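Local coordinates for S-adenosylmethionine dependent methyltransferase (Mesorhizobium loti, PDB 3BKW), which probably transfers a methyl group from S-adenosylmethionine to a substrate, as expected of a methyltransferase with a Rossmann-like domain, at residues A[33-38]-A[141-146]; A[40-45]-A[108-113]; A[57-62]-A[89-94]; A[101-106]-A[131-136]. All blocks are in the same frame, centred on the assembly; numbering follows the deposited sequence.

Contact 1 of 4, residues A[33-38]-A[141-146]; sequences PALRAM and VFSTEH
Leu35 turns its CG away from its own backbone N (chi1 -164°), which carries the side chain out of helix 33-38 and onto strand 141-145. Val141 does the same with its CG1 (chi1 178°), and the two branched side chains run alongside each other, pointing opposite ways. The methyls of Leu35 then divide the strand between them. CD1 of Leu35 lies 3.6 Å from CG1 of Val141, whereas CD2 of Leu35 reaches the next residue of the strand to face the helix and stops 3.9 Å from OG of Ser143. One helical turn on, the selenomethionine Met38 adds its CB, 4.3 Å from the same CG1 of Val141, and its carbonyl O lies 4.0 Å from the other methyl, CG2 of Val141. Helix and strand run nearly antiparallel, at 156°, with their axes 8.8 Å apart. Strand 141-145 is an inner strand of the seven-stranded Rossmann-like sheet, bonded to strand 108-114 through Val141 and Ser143 and to strand 236-242 through Phe142. Helix 32-38 packs on one face of this sheet, so that Leu35 also touches Tyr112 and Met38 also touches Leu238. The hydroxyl of Ser143 makes a weak hydrogen bond to Leu115 N, and toward the helix it serves as a packing surface for CD2 of Leu35. Every residue that touches here is buried. The helix is thus held to the sheet by dispersion forces and by the fit of branched methyls, while the strand spends its backbone polar groups on its neighbours in the sheet.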
# COMPACT_ATOMS: atom_id res chain seq x y z
N PRO A 33 6.27 6.63 -17.59
CA PRO A 33 7.66 6.40 -17.16
C PRO A 33 7.84 5.64 -15.84
O PRO A 33 8.71 4.77 -15.74
CB PRO A 33 8.23 7.81 -17.07
CG PRO A 33 7.42 8.58 -18.06
CD PRO A 33 6.05 8.04 -17.93
N ALA A 34 7.01 5.96 -14.84
CA ALA A 34 7.01 5.26 -13.55
C ALA A 34 6.62 3.80 -13.68
O ALA A 34 7.26 2.94 -13.08
CB ALA A 34 6.06 5.94 -12.59
N LEU A 35 5.60 3.53 -14.49
CA LEU A 35 5.13 2.15 -14.71
C LEU A 35 6.16 1.37 -15.54
O LEU A 35 6.49 0.22 -15.22
CB LEU A 35 3.74 2.16 -15.35
CG LEU A 35 2.95 0.85 -15.30
CD1 LEU A 35 2.73 0.43 -13.85
CD2 LEU A 35 1.64 0.98 -16.09
N ARG A 36 6.71 2.03 -16.58
CA ARG A 36 7.76 1.43 -17.42
C ARG A 36 8.97 1.01 -16.58
O ARG A 36 9.53 -0.07 -16.79
CB ARG A 36 8.20 2.43 -18.49
CG ARG A 36 9.31 1.91 -19.43
CD ARG A 36 9.73 3.00 -20.39
NE ARG A 36 10.24 4.17 -19.69
CZ ARG A 36 10.36 5.41 -20.19
NH1 ARG A 36 9.99 5.70 -21.44
NH2 ARG A 36 10.84 6.38 -19.41
N ALA A 37 9.35 1.86 -15.62
CA ALA A 37 10.47 1.58 -14.72
C ALA A 37 10.28 0.33 -13.85
O ALA A 37 11.26 -0.30 -13.44
CB ALA A 37 10.75 2.77 -13.84
N MSE A 38 9.01 -0.03 -13.61
CA MSE A 38 8.63 -1.19 -12.81
C MSE A 38 8.60 -2.50 -13.59
O MSE A 38 8.61 -3.58 -13.00
CB MSE A 38 7.28 -0.92 -12.18
CG MSE A 38 7.31 0.23 -11.20
SE MSE A 38 5.57 0.86 -10.73
CE MSE A 38 4.77 -0.79 -10.09
N VAL A 141 2.27 -6.33 -13.82
CA VAL A 141 2.51 -4.92 -13.57
C VAL A 141 1.30 -4.16 -14.09
O VAL A 141 0.93 -4.29 -15.26
CB VAL A 141 3.80 -4.45 -14.26
CG1 VAL A 141 4.03 -2.95 -14.05
CG2 VAL A 141 5.00 -5.25 -13.76
N PHE A 142 0.64 -3.41 -13.21
CA PHE A 142 -0.56 -2.71 -13.60
C PHE A 142 -0.80 -1.40 -12.89
O PHE A 142 -0.30 -1.18 -11.77
CB PHE A 142 -1.77 -3.65 -13.43
CG PHE A 142 -2.09 -4.03 -11.99
CD1 PHE A 142 -3.02 -3.29 -11.26
CD2 PHE A 142 -1.48 -5.14 -11.36
CE1 PHE A 142 -3.36 -3.62 -9.94
CE2 PHE A 142 -1.81 -5.49 -10.01
CZ PHE A 142 -2.76 -4.71 -9.31
N SER A 143 -1.59 -0.55 -13.55
CA SER A 143 -2.02 0.72 -12.99
C SER A 143 -3.53 0.72 -12.86
O SER A 143 -4.24 0.13 -13.69
CB SER A 143 -1.58 1.89 -13.84
OG SER A 143 -2.11 1.79 -15.15
N THR A 144 -4.00 1.35 -11.80
CA THR A 144 -5.41 1.57 -11.56
C THR A 144 -5.59 2.96 -10.95
O THR A 144 -4.65 3.56 -10.47
CB THR A 144 -6.03 0.51 -10.57
OG1 THR A 144 -5.24 0.44 -9.37
CG2 THR A 144 -6.10 -0.89 -11.21
N GLU A 145 -6.82 3.46 -10.97
CA GLU A 145 -7.14 4.66 -10.23
C GLU A 145 -6.91 4.37 -8.75
O GLU A 145 -7.24 3.29 -8.25
CB GLU A 145 -8.59 5.10 -10.43
CG GLU A 145 -8.81 5.78 -11.76
CD GLU A 145 -10.22 6.25 -12.01
OE1 GLU A 145 -11.01 6.35 -11.06
OE2 GLU A 145 -10.51 6.50 -13.18
N HIS A 146 -6.30 5.32 -8.08
CA HIS A 146 -5.96 5.19 -6.65
C HIS A 146 -7.24 5.29 -5.82
O HIS A 146 -8.15 6.04 -6.19
CB HIS A 146 -5.01 6.33 -6.27
CG HIS A 146 -4.32 6.15 -4.96
ND1 HIS A 146 -4.94 6.33 -3.75
CD2 HIS A 146 -3.03 5.84 -4.68
CE1 HIS A 146 -4.08 6.11 -2.78
NE2 HIS A 146 -2.91 5.81 -3.31

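Contact 2 of 4, residues A[40-45]-A[108-113]; sequences PEVGGL and FDLAYS. With EDO (1,2-ethanediol), chain I; EDO (1,2-ethanediol), chain F.
Leu110 is met by three apolar residues of loop 40-45. With its CG set opposite its backbone N (chi1 172°), it sends CD1 to within 3.8 Å of CD on the Pro40 ring, and CD2 to 4.0 Å from CG1 of Val42. Nearer the backbone, CB of Leu110 lies 4.2 Å from CD1 of Leu45. The other methyl of Leu45, CD2, rests on the aliphatic part of Asp109, 3.8 Å from its CB. This loop brings the chain from helix 32-38 into strand 46-50, the first strand of the Rossmann-like sheet, and residues 110-113 belong to strand 108-114, its parallel neighbour in the sheet. A type II turn from Val42 to Leu45 makes the entry, closed by Leu45 N bonding to Val42 O at 3.1 Å; OE2 of Glu41 also accepts from Gly43 N, on the anti side of the carboxylate. The polar link between the segments is indirect: one water donates both to Gly44 O and, at 2.9 Å, to OD2 of Asp109. OD1 of Asp109 forms a salt bridge with Arg46 and takes a hydrogen bond of 2.6 Å from O1 of an ethanediol molecule. With an alanine here in place of Asp109 the carboxylate is gone, and Arg46 would probably be left without this anionic mate and the water without one of its two acceptors here. A second ethanediol, probably also from the crystallisation liquor, donates through O2 to Pro40 O.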
# COMPACT_ATOMS: atom_id res chain seq x y z
N PRO A 40 9.83 -5.66 -15.95
CA PRO A 40 11.08 -6.39 -16.11
C PRO A 40 11.64 -6.03 -17.51
O PRO A 40 10.94 -5.39 -18.30
CB PRO A 40 10.61 -7.84 -16.09
CG PRO A 40 9.26 -7.77 -16.71
CD PRO A 40 8.67 -6.55 -16.14
N GLU A 41 12.87 -6.43 -17.80
CA GLU A 41 13.38 -6.30 -19.16
C GLU A 41 12.43 -7.12 -20.08
O GLU A 41 12.22 -8.30 -19.85
CB GLU A 41 14.82 -6.81 -19.25
CG GLU A 41 15.38 -6.93 -20.67
CD GLU A 41 15.33 -5.64 -21.45
OE1 GLU A 41 15.86 -4.63 -20.94
OE2 GLU A 41 14.78 -5.66 -22.57
N VAL A 42 11.87 -6.47 -21.10
CA VAL A 42 10.86 -7.10 -21.97
C VAL A 42 11.44 -7.91 -23.12
O VAL A 42 10.70 -8.65 -23.77
CB VAL A 42 9.79 -6.10 -22.49
CG1 VAL A 42 9.03 -5.42 -21.31
CG2 VAL A 42 10.38 -5.06 -23.46
N GLY A 43 12.76 -7.80 -23.36
CA GLY A 43 13.41 -8.51 -24.43
C GLY A 43 13.24 -10.02 -24.31
O GLY A 43 13.57 -10.60 -23.27
N GLY A 44 12.67 -10.62 -25.36
CA GLY A 44 12.46 -12.05 -25.44
C GLY A 44 11.26 -12.58 -24.68
O GLY A 44 11.02 -13.80 -24.72
N LEU A 45 10.48 -11.70 -24.04
CA LEU A 45 9.36 -12.16 -23.21
C LEU A 45 8.08 -12.36 -23.99
O LEU A 45 7.85 -11.75 -25.03
CB LEU A 45 9.06 -11.18 -22.06
CG LEU A 45 10.15 -10.87 -21.03
CD1 LEU A 45 9.50 -10.11 -19.86
CD2 LEU A 45 10.87 -12.13 -20.55
N PHE A 108 2.84 -16.94 -20.37
CA PHE A 108 3.37 -15.58 -20.38
C PHE A 108 4.41 -15.35 -19.31
O PHE A 108 4.37 -15.96 -18.26
CB PHE A 108 2.23 -14.56 -20.25
CG PHE A 108 1.24 -14.67 -21.35
CD1 PHE A 108 1.48 -14.07 -22.57
CD2 PHE A 108 0.09 -15.44 -21.19
CE1 PHE A 108 0.58 -14.20 -23.62
CE2 PHE A 108 -0.82 -15.56 -22.22
CZ PHE A 108 -0.57 -14.94 -23.44
N ASP A 109 5.36 -14.48 -19.61
CA ASP A 109 6.39 -14.07 -18.67
C ASP A 109 5.99 -12.77 -17.97
O ASP A 109 6.50 -12.47 -16.89
CB ASP A 109 7.70 -13.85 -19.40
CG ASP A 109 8.15 -15.07 -20.14
OD1 ASP A 109 8.41 -16.08 -19.45
OD2 ASP A 109 8.21 -15.03 -21.39
N LEU A 110 5.13 -11.97 -18.62
CA LEU A 110 4.69 -10.68 -18.10
C LEU A 110 3.25 -10.43 -18.47
O LEU A 110 2.87 -10.64 -19.61
CB LEU A 110 5.54 -9.55 -18.72
CG LEU A 110 5.16 -8.08 -18.47
CD1 LEU A 110 5.19 -7.76 -16.97
CD2 LEU A 110 6.03 -7.14 -19.28
N ALA A 111 2.46 -10.00 -17.48
CA ALA A 111 1.12 -9.51 -17.70
C ALA A 111 1.15 -8.01 -17.37
O ALA A 111 1.69 -7.60 -16.33
CB ALA A 111 0.10 -10.25 -16.84
N TYR A 112 0.65 -7.20 -18.29
CA TYR A 112 0.57 -5.75 -18.15
C TYR A 112 -0.85 -5.27 -18.28
O TYR A 112 -1.60 -5.82 -19.07
CB TYR A 112 1.41 -5.10 -19.24
CG TYR A 112 1.34 -3.58 -19.32
CD1 TYR A 112 2.21 -2.78 -18.56
CD2 TYR A 112 0.40 -2.93 -20.15
CE1 TYR A 112 2.16 -1.37 -18.65
CE2 TYR A 112 0.35 -1.53 -20.24
CZ TYR A 112 1.23 -0.76 -19.50
OH TYR A 112 1.16 0.63 -19.63
N SER A 113 -1.22 -4.24 -17.53
CA SER A 113 -2.53 -3.62 -17.67
C SER A 113 -2.53 -2.17 -17.24
O SER A 113 -2.18 -1.86 -16.11
CB SER A 113 -3.56 -4.38 -16.86
OG SER A 113 -4.86 -3.85 -17.09
C1 EDO I . 12.87 -1.56 -21.18
O1 EDO I . 13.42 -1.44 -22.50
C2 EDO I . 12.35 -2.99 -21.02
O2 EDO I . 11.50 -3.13 -19.86
C1 EDO F . 9.11 -15.64 -16.18
O1 EDO F . 9.23 -16.72 -17.10
C2 EDO F . 10.47 -14.98 -16.01
O2 EDO F . 10.79 -14.18 -17.17
O HOH W 1 10.20 -16.15 -23.11

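Contact 3 of 4, residues A[57-62]-A[89-94]; sequences FCRWAH and TGITYE
Cys58 faces both Ile91 and Tyr93 from helix 57-62. Its SG approaches the Tyr93 ring obliquely, 3.9 Å from CE1, in a sulfur-aromatic contact, while its CB lies 3.3 Å from Tyr93 OH. The carbonyl O of Cys58 has CD1 of Ile91 beside it at 3.5 Å. Arg59 leaves the helix to one side, and the bend at its chi3 brings the guanidinium back toward Tyr93, the two planes 42° apart. A water at the guanidinium edge accepts from NH1 of Arg59 and, at 2.6 Å, from OH of Tyr93; Arg59 is held more directly by Phe54, through its carbonyl and a cation-pi contact. At His62, CB packs 3.8 Å from CD1 of Ile91, and the ring carbon CE1 closely approaches a carbonyl oxygen, 3.1 Å from Thr89 O. A second water, 2.7 Å from ND1 of His62, donates to Gly90 O. Gly90 has positive phi, and a CB there would collide with the imidazole. Strand 91-94 is an outermost strand of the Rossmann-like sheet within this chain, and the helix runs nearly antiparallel to it. The chemistry implies an apolar centre round Ile91 with hydrated margins, where single waters link Arg59 to Tyr93 and His62 to Gly90.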
# COMPACT_ATOMS: atom_id res chain seq x y z
N PHE A 57 1.01 0.09 -25.77
CA PHE A 57 1.97 -0.71 -25.01
C PHE A 57 2.43 -1.93 -25.83
O PHE A 57 3.61 -2.29 -25.77
CB PHE A 57 1.43 -1.16 -23.64
CG PHE A 57 2.32 -2.15 -22.96
CD1 PHE A 57 3.43 -1.72 -22.26
CD2 PHE A 57 2.09 -3.51 -23.10
CE1 PHE A 57 4.30 -2.65 -21.65
CE2 PHE A 57 2.94 -4.45 -22.50
CZ PHE A 57 4.05 -4.01 -21.77
N CYS A 58 1.49 -2.56 -26.55
CA CYS A 58 1.79 -3.74 -27.38
C CYS A 58 2.91 -3.43 -28.37
O CYS A 58 3.88 -4.19 -28.48
CB CYS A 58 0.56 -4.24 -28.12
SG CYS A 58 -0.69 -4.90 -27.01
N ARG A 59 2.77 -2.30 -29.08
CA ARG A 59 3.79 -1.84 -30.02
C ARG A 59 5.10 -1.47 -29.33
O ARG A 59 6.16 -1.81 -29.84
CB ARG A 59 3.29 -0.71 -30.91
CG ARG A 59 2.25 -1.17 -31.92
CD ARG A 59 1.87 -0.08 -32.90
NE ARG A 59 1.16 1.02 -32.27
CZ ARG A 59 -0.11 0.97 -31.84
NH1 ARG A 59 -0.85 -0.12 -31.99
NH2 ARG A 59 -0.64 2.05 -31.26
N TRP A 60 5.02 -0.79 -28.19
CA TRP A 60 6.24 -0.46 -27.41
C TRP A 60 6.99 -1.74 -27.04
O TRP A 60 8.21 -1.82 -27.22
CB TRP A 60 5.90 0.36 -26.15
CG TRP A 60 7.09 0.63 -25.27
CD1 TRP A 60 7.93 1.69 -25.35
CD2 TRP A 60 7.60 -0.22 -24.21
NE1 TRP A 60 8.92 1.57 -24.40
CE2 TRP A 60 8.76 0.40 -23.71
CE3 TRP A 60 7.19 -1.44 -23.67
CZ2 TRP A 60 9.50 -0.14 -22.65
CZ3 TRP A 60 7.92 -1.99 -22.61
CH2 TRP A 60 9.08 -1.34 -22.13
N ALA A 61 6.27 -2.73 -26.53
CA ALA A 61 6.88 -3.99 -26.11
C ALA A 61 7.54 -4.72 -27.27
O ALA A 61 8.66 -5.24 -27.13
CB ALA A 61 5.84 -4.89 -25.44
N HIS A 62 6.84 -4.77 -28.41
CA HIS A 62 7.40 -5.36 -29.62
C HIS A 62 8.67 -4.61 -30.07
O HIS A 62 9.70 -5.22 -30.32
CB HIS A 62 6.38 -5.38 -30.77
CG HIS A 62 6.92 -5.99 -32.03
ND1 HIS A 62 6.95 -7.35 -32.24
CD2 HIS A 62 7.50 -5.43 -33.11
CE1 HIS A 62 7.49 -7.60 -33.42
NE2 HIS A 62 7.83 -6.45 -33.97
N THR A 89 4.01 -9.17 -37.67
CA THR A 89 4.25 -10.34 -36.82
C THR A 89 4.66 -9.98 -35.39
O THR A 89 5.19 -8.89 -35.14
CB THR A 89 5.32 -11.32 -37.38
OG1 THR A 89 6.62 -10.73 -37.30
CG2 THR A 89 5.01 -11.72 -38.81
N GLY A 90 4.38 -10.90 -34.48
CA GLY A 90 4.75 -10.78 -33.07
C GLY A 90 3.70 -10.24 -32.13
O GLY A 90 3.86 -10.41 -30.92
N ILE A 91 2.64 -9.59 -32.66
CA ILE A 91 1.54 -9.07 -31.86
C ILE A 91 0.22 -9.65 -32.37
O ILE A 91 -0.12 -9.49 -33.54
CB ILE A 91 1.42 -7.53 -31.89
CG1 ILE A 91 2.76 -6.86 -31.54
CG2 ILE A 91 0.31 -7.09 -30.91
CD1 ILE A 91 2.69 -5.34 -31.52
N THR A 92 -0.51 -10.31 -31.48
CA THR A 92 -1.85 -10.86 -31.75
C THR A 92 -2.84 -10.06 -30.92
O THR A 92 -2.59 -9.82 -29.74
CB THR A 92 -1.94 -12.34 -31.35
OG1 THR A 92 -1.04 -13.09 -32.17
CG2 THR A 92 -3.38 -12.89 -31.51
N TYR A 93 -3.95 -9.65 -31.55
CA TYR A 93 -5.03 -8.93 -30.85
C TYR A 93 -6.25 -9.82 -30.85
O TYR A 93 -6.59 -10.40 -31.88
CB TYR A 93 -5.36 -7.61 -31.52
CG TYR A 93 -4.26 -6.59 -31.37
CD1 TYR A 93 -4.11 -5.87 -30.18
CD2 TYR A 93 -3.35 -6.35 -32.40
CE1 TYR A 93 -3.08 -4.92 -30.03
CE2 TYR A 93 -2.32 -5.41 -32.26
CZ TYR A 93 -2.20 -4.70 -31.07
OH TYR A 93 -1.19 -3.76 -30.93
N GLU A 94 -6.88 -9.97 -29.69
CA GLU A 94 -8.10 -10.78 -29.57
C GLU A 94 -9.10 -10.08 -28.68
O GLU A 94 -8.72 -9.42 -27.71
CB GLU A 94 -7.80 -12.16 -28.97
CG GLU A 94 -6.91 -13.05 -29.83
CD GLU A 94 -6.71 -14.45 -29.23
OE1 GLU A 94 -7.14 -14.70 -28.09
OE2 GLU A 94 -6.09 -15.30 -29.91
O HOH W 2 -0.42 -2.90 -33.25
O HOH W 3 6.44 -9.10 -30.19

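Contact 4 of 4, residues A[101-106]-A[131-136]; sequences LHLPQD and HQALSP
Gln132 and Gln105 cross at about a right angle, their amide planes 47° apart, and the amide oxygen of Gln132 rests against the aliphatic part of Gln105, with OE1 of Gln132 3.4 Å from CB of Gln105. CG of Gln132 sits between the backbone N and the carbonyl carbon (chi1 65°), and the chain bends at chi2, folding its amide over loop 101-106. NE2 of Gln132 then donates to Leu103 O at 2.9 Å; the acceptor sits near the amide plane, but the donor stands 47° above the plane of the carbonyl. The same NE2 also bonds Thr129 O. Replacing Gln132 by a leucine would probably leave both Leu103 O and Thr129 O without this donor, and weaken the hold on the loop at Leu103. Next to Gln132 in sequence, CB of Ala133 packs 3.6 Å from CB of Leu103. Asp106 N donates to Gln132 O at 2.9 Å, in the carbonyl plane, and a water donates to that same oxygen. Further along, Ser135 OG donates to OD1 of Asp106 at 2.5 Å, on the anti side and tilted out of the carboxylate plane; Arg46 donates to the same hydroxyl. The loop thus fastens the carboxyl end of helix 123-133, the helix of the beta-alpha-beta crossover that joins parallel strands 108-114 and 138-145 in this Rossmann-like fold.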
# COMPACT_ATOMS: atom_id res chain seq x y z
N LEU A 101 -12.39 -13.47 -18.01
CA LEU A 101 -11.10 -13.74 -18.62
C LEU A 101 -10.63 -15.18 -18.47
O LEU A 101 -10.67 -15.75 -17.37
CB LEU A 101 -10.03 -12.82 -18.00
CG LEU A 101 -8.58 -12.89 -18.52
CD1 LEU A 101 -8.48 -12.38 -19.96
CD2 LEU A 101 -7.61 -12.13 -17.60
N HIS A 102 -10.17 -15.73 -19.60
CA HIS A 102 -9.56 -17.04 -19.65
C HIS A 102 -8.21 -16.85 -20.34
O HIS A 102 -8.10 -16.12 -21.32
CB HIS A 102 -10.47 -18.04 -20.37
CG HIS A 102 -11.75 -18.31 -19.64
ND1 HIS A 102 -12.90 -17.59 -19.86
CD2 HIS A 102 -12.04 -19.20 -18.66
CE1 HIS A 102 -13.86 -18.04 -19.06
NE2 HIS A 102 -13.36 -19.01 -18.32
N LEU A 103 -7.17 -17.47 -19.77
CA LEU A 103 -5.82 -17.40 -20.33
C LEU A 103 -5.21 -18.79 -20.27
O LEU A 103 -5.46 -19.52 -19.30
CB LEU A 103 -4.94 -16.40 -19.56
CG LEU A 103 -5.19 -14.89 -19.69
CD1 LEU A 103 -4.24 -14.12 -18.76
CD2 LEU A 103 -5.02 -14.43 -21.13
N PRO A 104 -4.41 -19.16 -21.30
CA PRO A 104 -3.74 -20.44 -21.27
C PRO A 104 -2.68 -20.46 -20.17
O PRO A 104 -2.02 -19.45 -19.91
CB PRO A 104 -3.10 -20.54 -22.66
CG PRO A 104 -2.93 -19.17 -23.09
CD PRO A 104 -4.09 -18.43 -22.55
N GLN A 105 -2.54 -21.61 -19.52
CA GLN A 105 -1.64 -21.78 -18.39
C GLN A 105 -0.18 -21.71 -18.81
O GLN A 105 0.15 -22.15 -19.92
CB GLN A 105 -1.90 -23.15 -17.74
CG GLN A 105 -1.19 -23.41 -16.43
CD GLN A 105 -1.42 -24.83 -15.89
OE1 GLN A 105 -2.20 -25.61 -16.45
NE2 GLN A 105 -0.73 -25.16 -14.81
N ASP A 106 0.67 -21.13 -17.95
CA ASP A 106 2.13 -21.13 -18.13
C ASP A 106 2.56 -20.62 -19.53
O ASP A 106 3.46 -21.18 -20.16
CB ASP A 106 2.59 -22.59 -17.87
CG ASP A 106 4.09 -22.77 -17.78
OD1 ASP A 106 4.81 -21.84 -17.41
OD2 ASP A 106 4.57 -23.89 -18.09
N HIS A 131 -2.29 -15.25 -12.48
CA HIS A 131 -1.28 -16.06 -11.79
C HIS A 131 -1.02 -17.38 -12.53
O HIS A 131 0.13 -17.71 -12.80
CB HIS A 131 -1.67 -16.30 -10.33
CG HIS A 131 -0.65 -17.07 -9.55
ND1 HIS A 131 -0.64 -18.45 -9.51
CD2 HIS A 131 0.36 -16.66 -8.76
CE1 HIS A 131 0.35 -18.86 -8.74
NE2 HIS A 131 0.98 -17.79 -8.27
N GLN A 132 -2.08 -18.11 -12.89
CA GLN A 132 -1.89 -19.41 -13.60
C GLN A 132 -1.34 -19.26 -15.04
O GLN A 132 -0.69 -20.18 -15.53
CB GLN A 132 -3.15 -20.28 -13.55
CG GLN A 132 -4.39 -19.78 -14.27
CD GLN A 132 -4.41 -20.04 -15.77
OE1 GLN A 132 -4.19 -21.17 -16.21
NE2 GLN A 132 -4.71 -19.01 -16.54
N ALA A 133 -1.62 -18.12 -15.67
CA ALA A 133 -1.12 -17.82 -17.02
C ALA A 133 0.36 -17.49 -17.03
O ALA A 133 1.01 -17.66 -18.07
CB ALA A 133 -1.92 -16.64 -17.63
N LEU A 134 0.89 -17.02 -15.90
CA LEU A 134 2.31 -16.64 -15.80
C LEU A 134 3.18 -17.84 -15.49
O LEU A 134 2.81 -18.71 -14.67
CB LEU A 134 2.52 -15.57 -14.73
CG LEU A 134 2.02 -14.16 -15.06
CD1 LEU A 134 1.99 -13.25 -13.83
CD2 LEU A 134 2.88 -13.55 -16.16
N SER A 135 4.34 -17.91 -16.14
CA SER A 135 5.32 -18.95 -15.84
C SER A 135 6.02 -18.58 -14.53
O SER A 135 6.04 -17.40 -14.17
CB SER A 135 6.32 -19.10 -16.98
OG SER A 135 5.65 -19.58 -18.11
N PRO A 136 6.59 -19.57 -13.80
CA PRO A 136 7.27 -19.28 -12.54
C PRO A 136 8.28 -18.14 -12.68
O PRO A 136 9.01 -18.10 -13.67
CB PRO A 136 7.94 -20.62 -12.21
CG PRO A 136 7.04 -21.61 -12.81
CD PRO A 136 6.63 -21.01 -14.11
O HOH W 4 0.37 -22.09 -14.01
O HOH W 5 2.83 -21.40 -14.68

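Overall arrangement
All four contacts belong to one Rossmann-like sheet and its coverings. Contacts 1 and 2 meet on adjacent strands, where Val141 N lies 2.9 Å from Ala111 O, a probable hydrogen bond, and contact 2 is nested in the chain loop that contact 1 closes. Contacts 2 and 3, centres about 11 Å apart, join through Tyr112 CE2 and Phe57 CG at 3.4 Å. Contact 4 continues from contact 2 through Phe108 O and Ser135 N, 2.9 Å apart, but stays about 7 Å from contact 3 by nearest atoms. An ethanediol about 5 Å from the Phe142 side chain probably came from the crystallisation liquor. Relatives bind S-adenosylmethionine at the carboxyl ends of the parallel strands, probably the site here too.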